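Local coordinates for aminopeptidase-like protein (Chaetomium thermophilum, PDB 5JM6) that probably removes amino-terminal residues from peptides as a zinc-dependent M18 metalloaminopeptidase, and assembles as a dodecamer linked to the Cvt pathway of selective autophagy, at residues A314-A317 / L318-K322; L436-I439 / A440-G444. All blocks are in the same frame, centred on the assembly; numbering follows the deposited sequence.

Interaction 1 (A314-A317 / L318-K322); sequences AFMA and LLHAK
Leu319 lies over one face of the Phe315 ring, one turn further along helix 305-320. Its CG stands 4.1 Å above the ring plane, displaced toward the rim, and Leu319 CD1 comes to 3.5 Å from Phe315 CE2; the two side chains cross obliquely. Phe315 sets up this pairing by swinging CG anti to its own backbone N (chi1 176°), which carries the ring along the helix surface toward the following turn. Both residues also pack on Leu79 of helix 68-81. An alanine in place of this phenylalanine would deprive Leu319 CD1 of the ring it rests on and would probably open a gap against helix 68-81.

Met316 forms the second pair. Bends at chi2 and chi3 fold its thioether chain beside His320, the two side chains pointing the same way, with Met316 CE 3.6 Å from His320 NE2. The carbonyl oxygen of Met316 lies at the edge of the imidazole, near its plane. Phe54 adjoins both residues, meeting the His320 ring edge-to-face, while Leu318 packs on strand 330-336.

Backbone bonds join the turns: Leu319 N reaches Phe315 O at 3.1 Å (165°), whereas His320 N is shared between Met316 O at 2.9 Å and, weakly, Ala317 O at 3.2 Å. The chemistry of the two side-chain pairs differs: Phe315 and Leu319 make a purely apolar contact, whereas the Met316 methyl rests beside an imidazole nitrogen. Neither pair involves a side-chain hydrogen bond or a charge pair across the contact, so the polar links between the turns are those of the main chain.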
ATOM      1  N   ALA A 314      12.063 -39.607 -33.542  1.00 34.82           N
ATOM      2  CA  ALA A 314      13.313 -39.465 -34.281  1.00 33.81           C
ATOM      3  C   ALA A 314      14.035 -40.805 -34.358  1.00 36.35           C
ATOM      4  O   ALA A 314      14.493 -41.214 -35.425  1.00 38.71           O
ATOM      5  CB  ALA A 314      14.200 -38.416 -33.632  1.00 29.26           C
ATOM      6  N   PHE A 315      14.126 -41.481 -33.217  1.00 30.86           N
ATOM      7  CA  PHE A 315      14.732 -42.804 -33.139  1.00 28.41           C
ATOM      8  C   PHE A 315      14.046 -43.779 -34.094  1.00 34.89           C
ATOM      9  O   PHE A 315      14.712 -44.481 -34.856  1.00 29.79           O
ATOM     10  CB  PHE A 315      14.671 -43.324 -31.699  1.00 33.90           C
ATOM     11  CG  PHE A 315      15.182 -44.729 -31.527  1.00 33.32           C
ATOM     12  CD1 PHE A 315      16.542 -44.991 -31.493  1.00 33.00           C
ATOM     13  CD2 PHE A 315      14.299 -45.784 -31.373  1.00 31.21           C
ATOM     14  CE1 PHE A 315      17.010 -46.282 -31.327  1.00 36.71           C
ATOM     15  CE2 PHE A 315      14.760 -47.075 -31.203  1.00 40.79           C
ATOM     16  CZ  PHE A 315      16.117 -47.325 -31.181  1.00 40.52           C
ATOM     17  N   MET A 316      12.716 -43.809 -34.063  1.00 31.72           N
ATOM     18  CA  MET A 316      11.961 -44.712 -34.928  1.00 29.44           C
ATOM     19  C   MET A 316      12.135 -44.350 -36.401  1.00 30.13           C
ATOM     20  O   MET A 316      12.135 -45.230 -37.261  1.00 30.81           O
ATOM     21  CB  MET A 316      10.474 -44.711 -34.561  1.00 28.58           C
ATOM     22  CG  MET A 316      10.150 -45.330 -33.205  1.00 31.59           C
ATOM     23  SD  MET A 316      10.545 -47.089 -33.063  1.00 35.05           S
ATOM     24  CE  MET A 316       9.344 -47.816 -34.177  1.00 34.05           C
ATOM     25  N   ALA A 317      12.283 -43.062 -36.691  1.00 32.29           N
ATOM     26  CA  ALA A 317      12.526 -42.627 -38.061  1.00 33.74           C
ATOM     27  C   ALA A 317      13.826 -43.219 -38.590  1.00 34.59           C
ATOM     28  O   ALA A 317      13.886 -43.685 -39.727  1.00 35.50           O
ATOM     29  CB  ALA A 317      12.561 -41.119 -38.145  1.00 28.64           C
ATOM     30  N   LEU A 318      14.865 -43.206 -37.759  1.00 31.33           N
ATOM     31  CA  LEU A 318      16.139 -43.798 -38.147  1.00 34.25           C
ATOM     32  C   LEU A 318      15.975 -45.289 -38.427  1.00 36.12           C
ATOM     33  O   LEU A 318      16.442 -45.787 -39.450  1.00 43.08           O
ATOM     34  CB  LEU A 318      17.197 -43.576 -37.066  1.00 38.15           C
ATOM     35  CG  LEU A 318      18.611 -44.018 -37.448  1.00 29.14           C
ATOM     36  CD1 LEU A 318      19.077 -43.279 -38.693  1.00 32.51           C
ATOM     37  CD2 LEU A 318      19.575 -43.792 -36.299  1.00 27.77           C
ATOM     38  N   LEU A 319      15.301 -45.996 -37.524  1.00 32.16           N
ATOM     39  CA  LEU A 319      15.075 -47.427 -37.701  1.00 26.96           C
ATOM     40  C   LEU A 319      14.262 -47.730 -38.959  1.00 29.09           C
ATOM     41  O   LEU A 319      14.400 -48.800 -39.549  1.00 29.22           O
ATOM     42  CB  LEU A 319      14.370 -48.023 -36.479  1.00 25.74           C
ATOM     43  CG  LEU A 319      15.156 -48.131 -35.170  1.00 28.23           C
ATOM     44  CD1 LEU A 319      14.358 -48.916 -34.140  1.00 29.86           C
ATOM     45  CD2 LEU A 319      16.519 -48.770 -35.396  1.00 34.03           C
ATOM     46  N   HIS A 320      13.394 -46.803 -39.349  1.00 34.54           N
ATOM     47  CA  HIS A 320      12.541 -46.999 -40.520  1.00 35.48           C
ATOM     48  C   HIS A 320      13.039 -46.311 -41.796  1.00 34.76           C
ATOM     49  O   HIS A 320      12.360 -46.343 -42.821  1.00 34.14           O
ATOM     50  CB  HIS A 320      11.117 -46.545 -40.204  1.00 31.40           C
ATOM     51  CG  HIS A 320      10.375 -47.486 -39.307  1.00 40.25           C
ATOM     52  ND1 HIS A 320       9.400 -48.343 -39.769  1.00 44.16           N
ATOM     53  CD2 HIS A 320      10.477 -47.717 -37.976  1.00 41.59           C
ATOM     54  CE1 HIS A 320       8.927 -49.056 -38.761  1.00 45.27           C
ATOM     55  NE2 HIS A 320       9.564 -48.694 -37.661  1.00 46.42           N
ATOM     56  N   ALA A 321      14.205 -45.678 -41.735  1.00 33.52           N
ATOM     57  CA  ALA A 321      14.720 -44.945 -42.889  1.00 31.20           C
ATOM     58  C   ALA A 321      15.152 -45.881 -44.017  1.00 36.03           C
ATOM     59  O   ALA A 321      15.467 -47.048 -43.782  1.00 37.72           O
ATOM     60  CB  ALA A 321      15.881 -44.055 -42.474  1.00 30.59           C
ATOM     61  N   LYS A 322      15.153 -45.362 -45.242  1.00 35.50           N
ATOM     62  CA  LYS A 322      15.685 -46.097 -46.385  1.00 40.30           C
ATOM     63  C   LYS A 322      17.178 -46.339 -46.223  1.00 43.90           C
ATOM     64  O   LYS A 322      17.879 -45.512 -45.638  1.00 37.48           O
ATOM     65  CB  LYS A 322      15.465 -45.328 -47.695  1.00 33.89           C
ATOM     66  CG  LYS A 322      14.041 -45.244 -48.216  1.00 38.14           C
ATOM     67  CD  LYS A 322      14.036 -44.515 -49.561  1.00 43.32           C
ATOM     68  CE  LYS A 322      12.682 -43.899 -49.881  1.00 45.58           C
ATOM     69  NZ  LYS A 322      12.750 -42.988 -51.061  1.00 49.32           N
TER

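Interaction 2 (L436-I439 / A440-G444)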
ATOM      1  N   LEU A 436      12.399 -27.716 -45.306  1.00 31.15           N
ATOM      2  CA  LEU A 436      11.540 -28.659 -44.595  1.00 33.72           C
ATOM      3  C   LEU A 436      10.107 -28.656 -45.123  1.00 39.60           C
ATOM      4  O   LEU A 436       9.415 -29.668 -45.035  1.00 36.56           O
ATOM      5  CB  LEU A 436      11.540 -28.368 -43.095  1.00 34.84           C
ATOM      6  CG  LEU A 436      12.864 -28.430 -42.332  1.00 32.14           C
ATOM      7  CD1 LEU A 436      12.634 -27.928 -40.926  1.00 34.47           C
ATOM      8  CD2 LEU A 436      13.438 -29.838 -42.303  1.00 31.84           C
ATOM      9  N   ASP A 437       9.652 -27.527 -45.662  1.00 44.72           N
ATOM     10  CA  ASP A 437       8.365 -27.516 -46.346  1.00 42.23           C
ATOM     11  C   ASP A 437       8.458 -28.369 -47.605  1.00 39.86           C
ATOM     12  O   ASP A 437       7.511 -29.064 -47.970  1.00 40.35           O
ATOM     13  CB  ASP A 437       7.922 -26.093 -46.695  1.00 39.18           C
ATOM     14  CG  ASP A 437       7.212 -25.410 -45.544  1.00 46.75           C
ATOM     15  OD1 ASP A 437       6.993 -26.070 -44.507  1.00 48.49           O
ATOM     16  OD2 ASP A 437       6.857 -24.220 -45.681  1.00 46.06           O
ATOM     17  N   ARG A 438       9.616 -28.320 -48.257  1.00 40.57           N
ATOM     18  CA  ARG A 438       9.851 -29.102 -49.464  1.00 37.57           C
ATOM     19  C   ARG A 438       9.934 -30.592 -49.147  1.00 41.68           C
ATOM     20  O   ARG A 438       9.370 -31.418 -49.864  1.00 44.89           O
ATOM     21  CB  ARG A 438      11.128 -28.630 -50.160  1.00 34.76           C
ATOM     22  CG  ARG A 438      11.599 -29.528 -51.288  1.00 38.33           C
ATOM     23  CD  ARG A 438      10.677 -29.448 -52.491  1.00 41.80           C
ATOM     24  NE  ARG A 438      11.216 -30.194 -53.624  1.00 44.65           N
ATOM     25  CZ  ARG A 438      10.473 -30.850 -54.507  1.00 44.31           C
ATOM     26  NH1 ARG A 438       9.152 -30.858 -54.386  1.00 47.99           N
ATOM     27  NH2 ARG A 438      11.048 -31.502 -55.508  1.00 37.18           N
ATOM     28  N   ILE A 439      10.633 -30.938 -48.072  1.00 38.38           N
ATOM     29  CA  ILE A 439      10.705 -32.330 -47.649  1.00 41.16           C
ATOM     30  C   ILE A 439       9.315 -32.827 -47.253  1.00 40.67           C
ATOM     31  O   ILE A 439       8.923 -33.939 -47.611  1.00 37.10           O
ATOM     32  CB  ILE A 439      11.709 -32.516 -46.493  1.00 39.57           C
ATOM     33  CG1 ILE A 439      13.131 -32.557 -47.060  1.00 36.23           C
ATOM     34  CG2 ILE A 439      11.419 -33.788 -45.713  1.00 40.92           C
ATOM     35  CD1 ILE A 439      14.206 -32.816 -46.039  1.00 33.97           C
ATOM     36  N   ALA A 440       8.558 -31.985 -46.554  1.00 41.45           N
ATOM     37  CA  ALA A 440       7.202 -32.341 -46.145  1.00 40.23           C
ATOM     38  C   ALA A 440       6.321 -32.697 -47.338  1.00 39.95           C
ATOM     39  O   ALA A 440       5.451 -33.562 -47.237  1.00 40.61           O
ATOM     40  CB  ALA A 440       6.572 -31.208 -45.354  1.00 35.22           C
ATOM     41  N   GLU A 441       6.547 -32.040 -48.469  1.00 37.22           N
ATOM     42  CA  GLU A 441       5.727 -32.298 -49.644  1.00 37.32           C
ATOM     43  C   GLU A 441       6.083 -33.632 -50.294  1.00 42.84           C
ATOM     44  O   GLU A 441       5.209 -34.337 -50.799  1.00 44.47           O
ATOM     45  CB  GLU A 441       5.864 -31.166 -50.658  1.00 37.06           C
ATOM     46  CG  GLU A 441       5.169 -31.454 -51.970  1.00 46.44           C
ATOM     47  CD  GLU A 441       5.298 -30.319 -52.951  1.00 58.70           C
ATOM     48  OE1 GLU A 441       5.875 -29.278 -52.575  1.00 58.61           O
ATOM     49  OE2 GLU A 441       4.819 -30.464 -54.095  1.00 65.84           O
ATOM     50  N   LEU A 442       7.363 -33.987 -50.274  1.00 40.81           N
ATOM     51  CA  LEU A 442       7.787 -35.272 -50.814  1.00 38.68           C
ATOM     52  C   LEU A 442       7.355 -36.415 -49.898  1.00 40.24           C
ATOM     53  O   LEU A 442       7.219 -37.556 -50.341  1.00 44.37           O
ATOM     54  CB  LEU A 442       9.304 -35.302 -51.009  1.00 38.57           C
ATOM     55  CG  LEU A 442       9.923 -34.185 -51.850  1.00 41.45           C
ATOM     56  CD1 LEU A 442      11.403 -34.050 -51.532  1.00 41.78           C
ATOM     57  CD2 LEU A 442       9.717 -34.446 -53.334  1.00 40.74           C
ATOM     58  N   SER A 443       7.148 -36.099 -48.620  1.00 36.62           N
ATOM     59  CA  SER A 443       6.812 -37.100 -47.607  1.00 33.54           C
ATOM     60  C   SER A 443       5.315 -37.331 -47.427  1.00 36.58           C
ATOM     61  O   SER A 443       4.910 -38.290 -46.770  1.00 33.10           O
ATOM     62  CB  SER A 443       7.399 -36.695 -46.252  1.00 35.38           C
ATOM     63  OG  SER A 443       8.777 -36.394 -46.348  1.00 43.69           O
ATOM     64  N   GLY A 444       4.497 -36.452 -47.995  1.00 37.82           N
ATOM     65  CA  GLY A 444       3.070 -36.476 -47.734  1.00 33.66           C
ATOM     66  C   GLY A 444       2.736 -35.923 -46.358  1.00 40.69           C
ATOM     67  O   GLY A 444       1.852 -36.434 -45.669  1.00 47.26           O
TER
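Ala440 N bonds to Leu436 O at 2.9 Å, and the i to i+4 pattern continues through Glu441 and Leu442 to Ser443, bringing helix 430-443 to its C-terminal end, where Gly444 leaves the helix with a positive phi of 75°. The helix thus ends at a C-terminal glycine, and it lies against helix 495-514 in the M18 fold.

Of the side chains, Arg438 and Leu442 meet face to methyl. Leu442 CD2 sits 3.6 Å above one face of the Arg438 guanidinium, offset toward its rim, and is 3.8 Å from Arg438 NH1. The bend at chi2 (70°) turns the guanidinium so that this face meets the leucine methyl. Glu441 OE1 lies at the guanidinium edge, but at 4.1 Å from Arg438 NH1 it is too far for a salt bridge; Arg438 NH2 is instead paired with Glu516. The leucine therefore covers a face that has no N-H to offer, while the N-H edge serves Glu516. Arg438, Ile439 and Leu442 all pack on helix 495-514, Ile439 being the buried one.

Ile439 O is gripped twice by Ser443: Ser443 N comes in at 3.0 Å, nearly in line with the C=O, while Ser443 OG donates at 2.8 Å from above the carbonyl plane.

How the interactions relate
Both interactions are successive-turn contacts near the C-terminal ends of helices, and both helices lean on overlapping stretches of helix 495-514: interaction 1 has apolar or aromatic neighbours in Val500 and Tyr503, interaction 2 in Phe506, Phe509 and Val513. Their centres lie 16 Å apart and their nearest atoms about 8 Å, so they do not touch. Both also reach the mixed sheet, interaction 1 at strand 330-336, interaction 2 at strands 386-394 and 473-481. Interaction 1 is the more buried and nearer the zinc site, and its side-chain contacts are chiefly apolar and aromatic. Interaction 2 is only partly buried, farther from the chain centre, and mixes charged groups with aliphatic ones.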